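PDB 6OK1: lipid-transfer protein from Thermomonospora curvata, which has a thiolase-type fold and is of unknown function. Local coordinates for residues A9-E17 against E32-A41; V48-S59 against A102-A110. One frame throughout, in Å; residues are numbered along the deposited sequence.

Overall arrangement
From the N terminus, strand 8-15 runs out and the chain returns through helix 26-40, which packs back over the strand in interaction 1. That contact closes a loop of 14 residues. The chain then enters strand 50-54, whose partner in interaction 2 is strand 104-112. The 42 residues between these segments include strand 75-79, on the other side of strand 50-54, and helices 61-68 and 86-98. The two loops follow in series and do not cross. Both contacts reach one mixed sheet, with strand 219-228 between strands 104-112 and 8-15. Helix 26-40 links them directly: Ile38 packs on Val48 and Val106, and Val34 on Val106 and Tyr108.

Interaction 1. Residues A9-E17 against E32-A41; sequences AIAGIGATE and EAVLAAIADA
Asp40 OD2 is gripped by Ile13 N and by Arg359. It accepts a nearly straight hydrogen bond from Ile13 N (3.0 Å, 170° at the hydrogen) and forms a salt bridge with Arg359. Ile13 N meets OD2 on its anti side, 28° out of the carboxylate plane. The other oxygen, OD1, accepts from His237. The carboxylate is thus tied to a strand N-H and to two basic side chains, which would probably favour its charged form. With CG anti to the backbone N (chi1 -169°), Asp40 lies alongside Ile13, and Ile13 CG1 touches OD2.

The rest of the contact is close packing of small residues. Ala36 CB rests 3.8 Å from Gly14 CA, and Ala37 CB lies 3.5 Å from Gly14 N. Bare glycine CA atoms let the helix come this near: the axes of strand 9-15 and helix 32-40 approach to 5.6 Å. At one end Ala41 CB meets Ala11 CB; at the other Thr16 CG2 touches Glu32, whose OE1 is bridged to Arg24.

Helix 26-40 runs back obliquely across strand 8-15, next to a classic beta bulge at Ala11 and Gly12 opposite Val225. Ala37 also reaches strand 219-228, and Ile13 packs against helix 348-359.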
ATOM      1  N   ALA A   9       9.240  12.965  16.970  1.00 25.55           N
ATOM      2  CA  ALA A   9       9.663  14.182  16.321  1.00 23.29           C
ATOM      3  C   ALA A   9      10.428  13.876  15.036  1.00 26.47           C
ATOM      4  O   ALA A   9      11.078  12.836  14.923  1.00 25.88           O
ATOM      5  CB  ALA A   9      10.556  14.993  17.271  1.00 28.91           C
ATOM      6  N   ILE A  10      10.412  14.828  14.107  1.00 28.33           N
ATOM      7  CA  ILE A  10      11.254  14.761  12.917  1.00 24.68           C
ATOM      8  C   ILE A  10      12.608  15.373  13.237  1.00 32.76           C
ATOM      9  O   ILE A  10      12.720  16.558  13.578  1.00 29.41           O
ATOM     10  CB  ILE A  10      10.611  15.463  11.714  1.00 26.66           C
ATOM     11  CG1 ILE A  10       9.278  14.792  11.351  1.00 24.15           C
ATOM     12  CG2 ILE A  10      11.582  15.421  10.522  1.00 27.80           C
ATOM     13  CD1 ILE A  10       8.520  15.476  10.243  1.00 25.44           C
ATOM     14  N   ALA A  11      13.638  14.555  13.106  1.00 26.85           N
ATOM     15  CA  ALA A  11      14.995  14.933  13.430  1.00 27.50           C
ATOM     16  C   ALA A  11      15.875  15.082  12.212  1.00 29.33           C
ATOM     17  O   ALA A  11      16.944  15.686  12.316  1.00 28.82           O
ATOM     18  CB  ALA A  11      15.621  13.889  14.358  1.00 26.61           C
ATOM     19  N   GLY A  12      15.457  14.532  11.072  1.00 28.12           N
ATOM     20  CA  GLY A  12      16.249  14.596   9.866  1.00 25.10           C
ATOM     21  C   GLY A  12      15.379  14.764   8.645  1.00 26.04           C
ATOM     22  O   GLY A  12      14.286  14.191   8.565  1.00 26.89           O
ATOM     23  N   ILE A  13      15.880  15.565   7.704  1.00 24.46           N
ATOM     24  CA  ILE A  13      15.306  15.735   6.378  1.00 25.11           C
ATOM     25  C   ILE A  13      16.411  15.552   5.345  1.00 30.85           C
ATOM     26  O   ILE A  13      17.572  15.917   5.559  1.00 27.57           O
ATOM     27  CB  ILE A  13      14.604  17.105   6.206  1.00 29.21           C
ATOM     28  CG1 ILE A  13      15.614  18.255   6.334  1.00 30.30           C
ATOM     29  CG2 ILE A  13      13.473  17.233   7.234  1.00 29.72           C
ATOM     30  CD1 ILE A  13      15.001  19.628   6.151  1.00 30.08           C
ATOM     31  N   GLY A  14      16.036  14.985   4.208  1.00 26.93           N
ATOM     32  CA  GLY A  14      16.988  14.750   3.145  1.00 23.85           C
ATOM     33  C   GLY A  14      16.287  14.724   1.815  1.00 26.08           C
ATOM     34  O   GLY A  14      15.175  14.201   1.694  1.00 27.44           O
ATOM     35  N   ALA A  15      16.931  15.284   0.803  1.00 23.92           N
ATOM     36  CA  ALA A  15      16.328  15.359  -0.520  1.00 24.61           C
ATOM     37  C   ALA A  15      17.412  15.278  -1.580  1.00 28.77           C
ATOM     38  O   ALA A  15      18.571  15.637  -1.338  1.00 31.07           O
ATOM     39  CB  ALA A  15      15.537  16.660  -0.689  1.00 29.19           C
ATOM     40  N   THR A  16      17.031  14.760  -2.744  1.00 25.56           N
ATOM     41  CA  THR A  16      17.816  14.940  -3.948  1.00 27.43           C
ATOM     42  C   THR A  16      17.542  16.336  -4.461  1.00 28.33           C
ATOM     43  O   THR A  16      16.663  17.042  -3.954  1.00 26.95           O
ATOM     44  CB  THR A  16      17.451  13.911  -5.029  1.00 25.90           C
ATOM     45  OG1 THR A  16      16.125  14.162  -5.520  1.00 24.45           O
ATOM     46  CG2 THR A  16      17.527  12.509  -4.470  1.00 26.18           C
ATOM     47  N   GLU A  17      18.265  16.728  -5.503  1.00 24.33           N
ATOM     48  CA  GLU A  17      17.815  17.861  -6.284  1.00 30.33           C
ATOM     49  C   GLU A  17      16.477  17.510  -6.918  1.00 27.49           C
ATOM     50  O   GLU A  17      16.209  16.346  -7.238  1.00 26.20           O
ATOM     51  CB  GLU A  17      18.856  18.241  -7.352  1.00 26.18           C
ATOM     52  CG  GLU A  17      18.731  17.505  -8.677  1.00 26.05           C
ATOM     53  CD  GLU A  17      19.136  16.032  -8.605  1.00 28.70           C
ATOM     54  OE1 GLU A  17      19.745  15.626  -7.590  1.00 26.95           O
ATOM     55  OE2 GLU A  17      18.849  15.295  -9.585  1.00 26.86           O
ATOM     56  N   GLU A  32      19.333   7.941  -2.159  1.00 26.18           N
ATOM     57  CA  GLU A  32      20.035   9.191  -1.877  1.00 24.16           C
ATOM     58  C   GLU A  32      19.304  10.007  -0.814  1.00 27.95           C
ATOM     59  O   GLU A  32      19.920  10.498   0.135  1.00 27.36           O
ATOM     60  CB  GLU A  32      20.219  10.023  -3.144  1.00 23.88           C
ATOM     61  CG  GLU A  32      21.243   9.459  -4.098  1.00 26.10           C
ATOM     62  CD  GLU A  32      21.385  10.279  -5.365  1.00 34.38           C
ATOM     63  OE1 GLU A  32      21.047  11.488  -5.345  1.00 32.33           O
ATOM     64  OE2 GLU A  32      21.844   9.710  -6.377  1.00 31.22           O
ATOM     65  N   ALA A  33      17.995  10.190  -0.979  1.00 26.13           N
ATOM     66  CA  ALA A  33      17.235  11.007  -0.034  1.00 26.88           C
ATOM     67  C   ALA A  33      17.241  10.382   1.357  1.00 27.19           C
ATOM     68  O   ALA A  33      17.407  11.080   2.368  1.00 25.46           O
ATOM     69  CB  ALA A  33      15.796  11.177  -0.558  1.00 22.69           C
ATOM     70  N   VAL A  34      17.086   9.062   1.425  1.00 22.56           N
ATOM     71  CA  VAL A  34      17.038   8.366   2.705  1.00 23.28           C
ATOM     72  C   VAL A  34      18.368   8.500   3.437  1.00 27.15           C
ATOM     73  O   VAL A  34      18.406   8.837   4.624  1.00 24.95           O
ATOM     74  CB  VAL A  34      16.669   6.895   2.481  1.00 20.83           C
ATOM     75  CG1 VAL A  34      16.973   6.042   3.679  1.00 24.32           C
ATOM     76  CG2 VAL A  34      15.184   6.786   2.102  1.00 22.34           C
ATOM     77  N   LEU A  35      19.479   8.224   2.747  1.00 27.30           N
ATOM     78  CA  LEU A  35      20.788   8.404   3.383  1.00 30.66           C
ATOM     79  C   LEU A  35      21.013   9.849   3.813  1.00 27.32           C
ATOM     80  O   LEU A  35      21.619  10.101   4.866  1.00 28.92           O
ATOM     81  CB  LEU A  35      21.903   7.946   2.439  1.00 24.91           C
ATOM     82  CG  LEU A  35      21.987   6.418   2.290  1.00 25.31           C
ATOM     83  CD1 LEU A  35      23.040   6.034   1.253  1.00 33.45           C
ATOM     84  CD2 LEU A  35      22.304   5.720   3.619  1.00 28.62           C
ATOM     85  N   ALA A  36      20.566  10.811   3.004  1.00 27.76           N
ATOM     86  CA  ALA A  36      20.752  12.216   3.354  1.00 33.49           C
ATOM     87  C   ALA A  36      19.981  12.568   4.617  1.00 35.63           C
ATOM     88  O   ALA A  36      20.496  13.282   5.485  1.00 28.79           O
ATOM     89  CB  ALA A  36      20.336  13.115   2.189  1.00 29.41           C
ATOM     90  N   ALA A  37      18.752  12.050   4.756  1.00 26.75           N
ATOM     91  CA  ALA A  37      17.938  12.345   5.937  1.00 24.17           C
ATOM     92  C   ALA A  37      18.534  11.698   7.185  1.00 28.72           C
ATOM     93  O   ALA A  37      18.590  12.318   8.255  1.00 28.02           O
ATOM     94  CB  ALA A  37      16.499  11.871   5.727  1.00 26.22           C
ATOM     95  N   ILE A  38      19.028  10.471   7.042  1.00 23.74           N
ATOM     96  CA  ILE A  38      19.666   9.763   8.143  1.00 25.81           C
ATOM     97  C   ILE A  38      20.875  10.552   8.635  1.00 28.27           C
ATOM     98  O   ILE A  38      21.052  10.773   9.841  1.00 27.99           O
ATOM     99  CB  ILE A  38      20.054   8.345   7.684  1.00 27.62           C
ATOM    100  CG1 ILE A  38      18.787   7.489   7.458  1.00 26.44           C
ATOM    101  CG2 ILE A  38      20.987   7.669   8.682  1.00 36.54           C
ATOM    102  CD1 ILE A  38      19.015   6.167   6.715  1.00 25.77           C
ATOM    103  N   ALA A  39      21.731  10.970   7.704  1.00 30.65           N
ATOM    104  CA  ALA A  39      22.900  11.766   8.073  1.00 28.14           C
ATOM    105  C   ALA A  39      22.482  13.086   8.706  1.00 33.29           C
ATOM    106  O   ALA A  39      23.121  13.564   9.650  1.00 32.01           O
ATOM    107  CB  ALA A  39      23.768  12.011   6.844  1.00 30.22           C
ATOM    108  N   ASP A  40      21.408  13.685   8.202  1.00 31.52           N
ATOM    109  CA  ASP A  40      20.930  14.947   8.752  1.00 33.35           C
ATOM    110  C   ASP A  40      20.496  14.789  10.199  1.00 36.69           C
ATOM    111  O   ASP A  40      20.620  15.732  10.988  1.00 31.56           O
ATOM    112  CB  ASP A  40      19.764  15.473   7.918  1.00 30.08           C
ATOM    113  CG  ASP A  40      19.387  16.896   8.274  1.00 35.50           C
ATOM    114  OD1 ASP A  40      20.240  17.797   8.143  1.00 31.62           O
ATOM    115  OD2 ASP A  40      18.232  17.122   8.677  1.00 28.46           O
ATOM    116  N   ALA A  41      19.974  13.619  10.562  1.00 28.13           N
ATOM    117  CA  ALA A  41      19.567  13.351  11.937  1.00 26.92           C
ATOM    118  C   ALA A  41      20.733  12.936  12.825  1.00 27.32           C
ATOM    119  O   ALA A  41      20.519  12.571  13.990  1.00 31.39           O
ATOM    120  CB  ALA A  41      18.491  12.269  11.967  1.00 31.53           C
TER

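Interaction 2. Residues V48-S59 against A102-A110; sequences VDGLVTFTADTS and AEVVVCYRA. With NA (sodium ion), chain E.
Strands 50-54 and 104-112 are parallel neighbours in the large mixed sheet of the thiolase fold, and side-chain carboxylates tie their flanks together. Between them, Val106 N hydrogen-bonds to Gly50 O, Val52 N to Val106 O, and Tyr108 N to Val52 O.

Before the strand, Asp49 holds the chain leading into strand 104-112. Its OD1 accepts from Val104 N (2.9 Å) and OD2 from Glu103 N (3.0 Å), the latter on the syn lone pair. CG lies between the backbone N and the carbonyl carbon (chi1 53°), which brings the carboxylate across to these amides. The neighbouring Val48 O binds the sodium ion at 2.4 Å, together with Ile70 O, Glu72 O and two waters.

On the face that carries Leu51 and Val106, Leu51 CD2 packs against Val106 CB. Further along the strands, Thr53 CB sits over the face of the Tyr108 ring, 3.8 Å from its centroid, in a CH-pi contact. The hydroxyl Tyr108 OH donates to Ser59 O (2.7 Å), which lies at the ring edge. Thr53 OG1 donates to Tyr108 O from above the carbonyl plane.

After the strand, Asp57 OD2 forms a salt bridge with Arg109 NH1 (2.8 Å) and accepts a hydrogen bond from Ala110 N almost in line with its C-O bond. NH1 comes from well above the carboxylate plane. Asp57 OD1 accepts from Ser59 N in an Asx turn. Arg109 bends at chi2 (74°), and its CD lies over the Phe54 ring, 3.6 Å from the centroid, in a second CH-pi contact.

Asp57 is buried, but backbone amides, Arg109 and a water on OD1 satisfy it. This environment should stabilise its negative charge and fix the loop after strand 50-54 to strand 104-112.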
ATOM      1  N   VAL A  48      18.265   2.539  11.674  1.00 26.51           N
ATOM      2  CA  VAL A  48      16.890   2.561  11.152  1.00 21.36           C
ATOM      3  C   VAL A  48      16.232   1.200  11.306  1.00 25.70           C
ATOM      4  O   VAL A  48      16.765   0.181  10.854  1.00 26.20           O
ATOM      5  CB  VAL A  48      16.886   2.986   9.675  1.00 25.98           C
ATOM      6  CG1 VAL A  48      15.472   2.964   9.105  1.00 24.29           C
ATOM      7  CG2 VAL A  48      17.478   4.374   9.532  1.00 30.31           C
ATOM      8  N   ASP A  49      15.042   1.174  11.906  1.00 23.98           N
ATOM      9  CA  ASP A  49      14.302  -0.078  12.007  1.00 23.72           C
ATOM     10  C   ASP A  49      12.897   0.028  11.426  1.00 24.31           C
ATOM     11  O   ASP A  49      12.115  -0.929  11.548  1.00 23.35           O
ATOM     12  CB  ASP A  49      14.262  -0.577  13.459  1.00 22.45           C
ATOM     13  CG  ASP A  49      13.750   0.444  14.442  1.00 27.66           C
ATOM     14  OD1 ASP A  49      13.278   1.516  14.027  1.00 27.11           O
ATOM     15  OD2 ASP A  49      13.819   0.156  15.667  1.00 31.55           O
ATOM     16  N   GLY A  50      12.570   1.137  10.777  1.00 24.54           N
ATOM     17  CA  GLY A  50      11.266   1.281  10.144  1.00 22.74           C
ATOM     18  C   GLY A  50      11.355   2.083   8.864  1.00 21.30           C
ATOM     19  O   GLY A  50      12.156   3.021   8.745  1.00 22.72           O
ATOM     20  N   LEU A  51      10.495   1.725   7.899  1.00 21.97           N
ATOM     21  CA  LEU A  51      10.383   2.444   6.633  1.00 25.78           C
ATOM     22  C   LEU A  51       8.918   2.572   6.246  1.00 22.20           C
ATOM     23  O   LEU A  51       8.186   1.580   6.275  1.00 23.65           O
ATOM     24  CB  LEU A  51      11.130   1.730   5.499  1.00 20.37           C
ATOM     25  CG  LEU A  51      12.664   1.792   5.548  1.00 24.32           C
ATOM     26  CD1 LEU A  51      13.295   0.952   4.427  1.00 25.46           C
ATOM     27  CD2 LEU A  51      13.189   3.217   5.482  1.00 23.06           C
ATOM     28  N   VAL A  52       8.514   3.774   5.844  1.00 21.08           N
ATOM     29  CA  VAL A  52       7.140   4.053   5.423  1.00 20.04           C
ATOM     30  C   VAL A  52       7.181   4.772   4.076  1.00 18.43           C
ATOM     31  O   VAL A  52       7.962   5.706   3.883  1.00 20.19           O
ATOM     32  CB  VAL A  52       6.382   4.896   6.468  1.00 20.94           C
ATOM     33  CG1 VAL A  52       4.933   5.049   6.053  1.00 23.22           C
ATOM     34  CG2 VAL A  52       6.468   4.246   7.883  1.00 20.84           C
ATOM     35  N   THR A  53       6.342   4.350   3.134  1.00 20.55           N
ATOM     36  CA  THR A  53       6.236   5.100   1.877  1.00 21.21           C
ATOM     37  C   THR A  53       4.796   5.011   1.378  1.00 19.05           C
ATOM     38  O   THR A  53       3.884   4.611   2.114  1.00 19.52           O
ATOM     39  CB  THR A  53       7.281   4.627   0.852  1.00 20.54           C
ATOM     40  OG1 THR A  53       7.245   5.463  -0.304  1.00 20.78           O
ATOM     41  CG2 THR A  53       7.066   3.197   0.422  1.00 19.96           C
ATOM     42  N   PHE A  54       4.587   5.455   0.144  1.00 19.75           N
ATOM     43  CA  PHE A  54       3.287   5.451  -0.509  1.00 19.13           C
ATOM     44  C   PHE A  54       3.026   4.096  -1.166  1.00 21.51           C
ATOM     45  O   PHE A  54       3.955   3.414  -1.605  1.00 19.40           O
ATOM     46  CB  PHE A  54       3.219   6.506  -1.617  1.00 18.21           C
ATOM     47  CG  PHE A  54       3.270   7.971  -1.161  1.00 20.40           C
ATOM     48  CD1 PHE A  54       3.872   8.388   0.045  1.00 21.13           C
ATOM     49  CD2 PHE A  54       2.752   8.940  -2.017  1.00 20.56           C
ATOM     50  CE1 PHE A  54       3.936   9.745   0.364  1.00 21.63           C
ATOM     51  CE2 PHE A  54       2.811  10.310  -1.684  1.00 22.21           C
ATOM     52  CZ  PHE A  54       3.374  10.693  -0.501  1.00 20.12           C
ATOM     53  N   THR A  55       1.747   3.760  -1.345  1.00 19.73           N
ATOM     54  CA  THR A  55       1.438   2.487  -2.015  1.00 18.05           C
ATOM     55  C   THR A  55       2.084   2.405  -3.398  1.00 20.85           C
ATOM     56  O   THR A  55       2.568   1.335  -3.807  1.00 22.09           O
ATOM     57  CB  THR A  55      -0.077   2.276  -2.119  1.00 20.05           C
ATOM     58  OG1 THR A  55      -0.702   3.473  -2.595  1.00 25.63           O
ATOM     59  CG2 THR A  55      -0.638   1.992  -0.803  1.00 15.45           C
ATOM     60  N   ALA A  56       2.123   3.520  -4.127  1.00 21.02           N
ATOM     61  CA  ALA A  56       2.578   3.535  -5.519  1.00 24.00           C
ATOM     62  C   ALA A  56       4.091   3.613  -5.665  1.00 23.93           C
ATOM     63  O   ALA A  56       4.590   3.463  -6.796  1.00 24.01           O
ATOM     64  CB  ALA A  56       1.956   4.712  -6.300  1.00 25.78           C
ATOM     65  N   ASP A  57       4.819   3.855  -4.582  1.00 22.31           N
ATOM     66  CA  ASP A  57       6.260   3.958  -4.670  1.00 20.71           C
ATOM     67  C   ASP A  57       6.862   2.613  -5.063  1.00 20.20           C
ATOM     68  O   ASP A  57       6.537   1.584  -4.466  1.00 20.90           O
ATOM     69  CB  ASP A  57       6.847   4.450  -3.356  1.00 21.37           C
ATOM     70  CG  ASP A  57       8.235   5.009  -3.556  1.00 27.92           C
ATOM     71  OD1 ASP A  57       9.160   4.198  -3.757  1.00 21.25           O
ATOM     72  OD2 ASP A  57       8.417   6.249  -3.592  1.00 23.36           O
ATOM     73  N   THR A  58       7.700   2.618  -6.115  1.00 21.89           N
ATOM     74  CA  THR A  58       8.239   1.386  -6.679  1.00 25.82           C
ATOM     75  C   THR A  58       9.505   0.917  -5.976  1.00 25.74           C
ATOM     76  O   THR A  58       9.972  -0.193  -6.251  1.00 25.03           O
ATOM     77  CB  THR A  58       8.558   1.589  -8.187  1.00 21.41           C
ATOM     78  OG1 THR A  58       9.588   2.560  -8.322  1.00 24.63           O
ATOM     79  CG2 THR A  58       7.307   2.049  -8.974  1.00 31.75           C
ATOM     80  N   SER A  59      10.110   1.753  -5.137  1.00 21.15           N
ATOM     81  CA  SER A  59      11.311   1.384  -4.397  1.00 19.23           C
ATOM     82  C   SER A  59      10.871   0.808  -3.064  1.00 21.32           C
ATOM     83  O   SER A  59      10.795   1.508  -2.063  1.00 22.17           O
ATOM     84  CB  SER A  59      12.206   2.598  -4.208  1.00 24.74           C
ATOM     85  OG  SER A  59      12.519   3.161  -5.470  1.00 23.42           O
ATOM     86  N   ALA A 102       9.025   0.660  16.806  1.00 25.74           N
ATOM     87  CA  ALA A 102      10.235   1.086  16.123  1.00 24.57           C
ATOM     88  C   ALA A 102      10.841   2.275  16.846  1.00 23.88           C
ATOM     89  O   ALA A 102      10.136   3.057  17.487  1.00 28.17           O
ATOM     90  CB  ALA A 102       9.968   1.485  14.665  1.00 27.03           C
ATOM     91  N   GLU A 103      12.157   2.411  16.722  1.00 26.76           N
ATOM     92  CA  GLU A 103      12.869   3.552  17.292  1.00 27.36           C
ATOM     93  C   GLU A 103      13.245   4.607  16.260  1.00 29.17           C
ATOM     94  O   GLU A 103      13.278   5.796  16.588  1.00 25.88           O
ATOM     95  CB  GLU A 103      14.129   3.053  18.011  1.00 28.45           C
ATOM     96  CG  GLU A 103      13.780   2.294  19.302  1.00 36.37           C
ATOM     97  CD  GLU A 103      14.994   1.789  20.025  1.00 70.73           C
ATOM     98  OE1 GLU A 103      15.830   1.133  19.373  1.00 50.58           O
ATOM     99  OE2 GLU A 103      15.115   2.061  21.237  1.00101.30           O
ATOM    100  N   VAL A 104      13.506   4.217  15.017  1.00 24.98           N
ATOM    101  CA  VAL A 104      14.004   5.140  13.996  1.00 22.70           C
ATOM    102  C   VAL A 104      13.328   4.792  12.679  1.00 22.94           C
ATOM    103  O   VAL A 104      13.629   3.750  12.085  1.00 24.04           O
ATOM    104  CB  VAL A 104      15.527   5.070  13.836  1.00 28.36           C
ATOM    105  CG1 VAL A 104      15.994   6.063  12.816  1.00 24.93           C
ATOM    106  CG2 VAL A 104      16.225   5.334  15.186  1.00 28.33           C
ATOM    107  N   VAL A 105      12.425   5.651  12.218  1.00 24.23           N
ATOM    108  CA  VAL A 105      11.599   5.367  11.049  1.00 21.71           C
ATOM    109  C   VAL A 105      11.919   6.401   9.987  1.00 21.90           C
ATOM    110  O   VAL A 105      11.943   7.603  10.274  1.00 25.97           O
ATOM    111  CB  VAL A 105      10.104   5.362  11.393  1.00 24.98           C
ATOM    112  CG1 VAL A 105       9.287   4.943  10.156  1.00 21.94           C
ATOM    113  CG2 VAL A 105       9.841   4.409  12.594  1.00 23.47           C
ATOM    114  N   VAL A 106      12.158   5.951   8.760  1.00 22.18           N
ATOM    115  CA  VAL A 106      12.335   6.864   7.634  1.00 20.41           C
ATOM    116  C   VAL A 106      11.110   6.812   6.730  1.00 23.60           C
ATOM    117  O   VAL A 106      10.703   5.739   6.288  1.00 21.56           O
ATOM    118  CB  VAL A 106      13.616   6.551   6.844  1.00 21.27           C
ATOM    119  CG1 VAL A 106      13.862   7.618   5.816  1.00 24.57           C
ATOM    120  CG2 VAL A 106      14.818   6.466   7.801  1.00 25.96           C
ATOM    121  N   CYS A 107      10.531   7.978   6.459  1.00 22.27           N
ATOM    122  CA  CYS A 107       9.420   8.135   5.535  1.00 19.86           C
ATOM    123  C   CYS A 107       9.975   8.705   4.236  1.00 19.94           C
ATOM    124  O   CYS A 107      10.749   9.659   4.278  1.00 23.94           O
ATOM    125  CB  CYS A 107       8.363   9.085   6.109  1.00 25.53           C
ATOM    126  SG  CYS A 107       7.889   8.726   7.803  1.00 24.49           S
ATOM    127  N   TYR A 108       9.599   8.126   3.085  1.00 21.31           N
ATOM    128  CA  TYR A 108      10.212   8.579   1.836  1.00 22.26           C
ATOM    129  C   TYR A 108       9.259   8.472   0.652  1.00 22.00           C
ATOM    130  O   TYR A 108       8.261   7.751   0.680  1.00 22.69           O
ATOM    131  CB  TYR A 108      11.500   7.788   1.525  1.00 22.88           C
ATOM    132  CG  TYR A 108      11.279   6.308   1.245  1.00 24.28           C
ATOM    133  CD1 TYR A 108      11.258   5.393   2.272  1.00 25.56           C
ATOM    134  CD2 TYR A 108      11.104   5.831  -0.049  1.00 20.84           C
ATOM    135  CE1 TYR A 108      11.056   4.039   2.017  1.00 19.96           C
ATOM    136  CE2 TYR A 108      10.888   4.479  -0.303  1.00 21.74           C
ATOM    137  CZ  TYR A 108      10.880   3.602   0.735  1.00 24.18           C
ATOM    138  OH  TYR A 108      10.674   2.274   0.526  1.00 23.62           O
ATOM    139  N   ARG A 109       9.600   9.207  -0.408  1.00 20.21           N
ATOM    140  CA  ARG A 109       8.950   9.106  -1.701  1.00 20.05           C
ATOM    141  C   ARG A 109       9.969   9.569  -2.724  1.00 22.49           C
ATOM    142  O   ARG A 109      10.597  10.614  -2.537  1.00 22.36           O
ATOM    143  CB  ARG A 109       7.677   9.969  -1.764  1.00 21.20           C
ATOM    144  CG  ARG A 109       6.829   9.788  -3.013  1.00 19.55           C
ATOM    145  CD  ARG A 109       6.071   8.481  -2.989  1.00 21.56           C
ATOM    146  NE  ARG A 109       5.162   8.364  -4.129  1.00 23.45           N
ATOM    147  CZ  ARG A 109       5.431   7.764  -5.280  1.00 23.06           C
ATOM    148  NH1 ARG A 109       6.596   7.152  -5.502  1.00 23.38           N
ATOM    149  NH2 ARG A 109       4.504   7.773  -6.245  1.00 24.30           N
ATOM    150  N   ALA A 110      10.136   8.802  -3.791  1.00 20.05           N
ATOM    151  CA  ALA A 110      11.029   9.223  -4.865  1.00 20.25           C
ATOM    152  C   ALA A 110      10.524   8.714  -6.203  1.00 22.72           C
ATOM    153  O   ALA A 110      10.049   7.580  -6.307  1.00 23.54           O
ATOM    154  CB  ALA A 110      12.462   8.725  -4.621  1.00 22.26           C
TER
HETATM  155 NA    NA E 501      17.785  -1.913  10.530  1.00 27.78          NA
HETATM  156  O   HOH W   1      15.947  -0.354  16.881  1.00 46.80           O
HETATM  157  O   HOH W   2       5.271   6.043  -8.398  1.00 35.02           O
HETATM  158  O   HOH W   3      11.252   5.352  -5.080  1.00 26.84           O
HETATM  159  O   HOH W   4       8.221   5.480  -7.146  1.00 26.50           O
HETATM  160  O   HOH W   5      17.682  -2.396  12.956  1.00 36.16           O
HETATM  161  O   HOH W   6      19.655  -3.071  11.111  1.00 44.74           O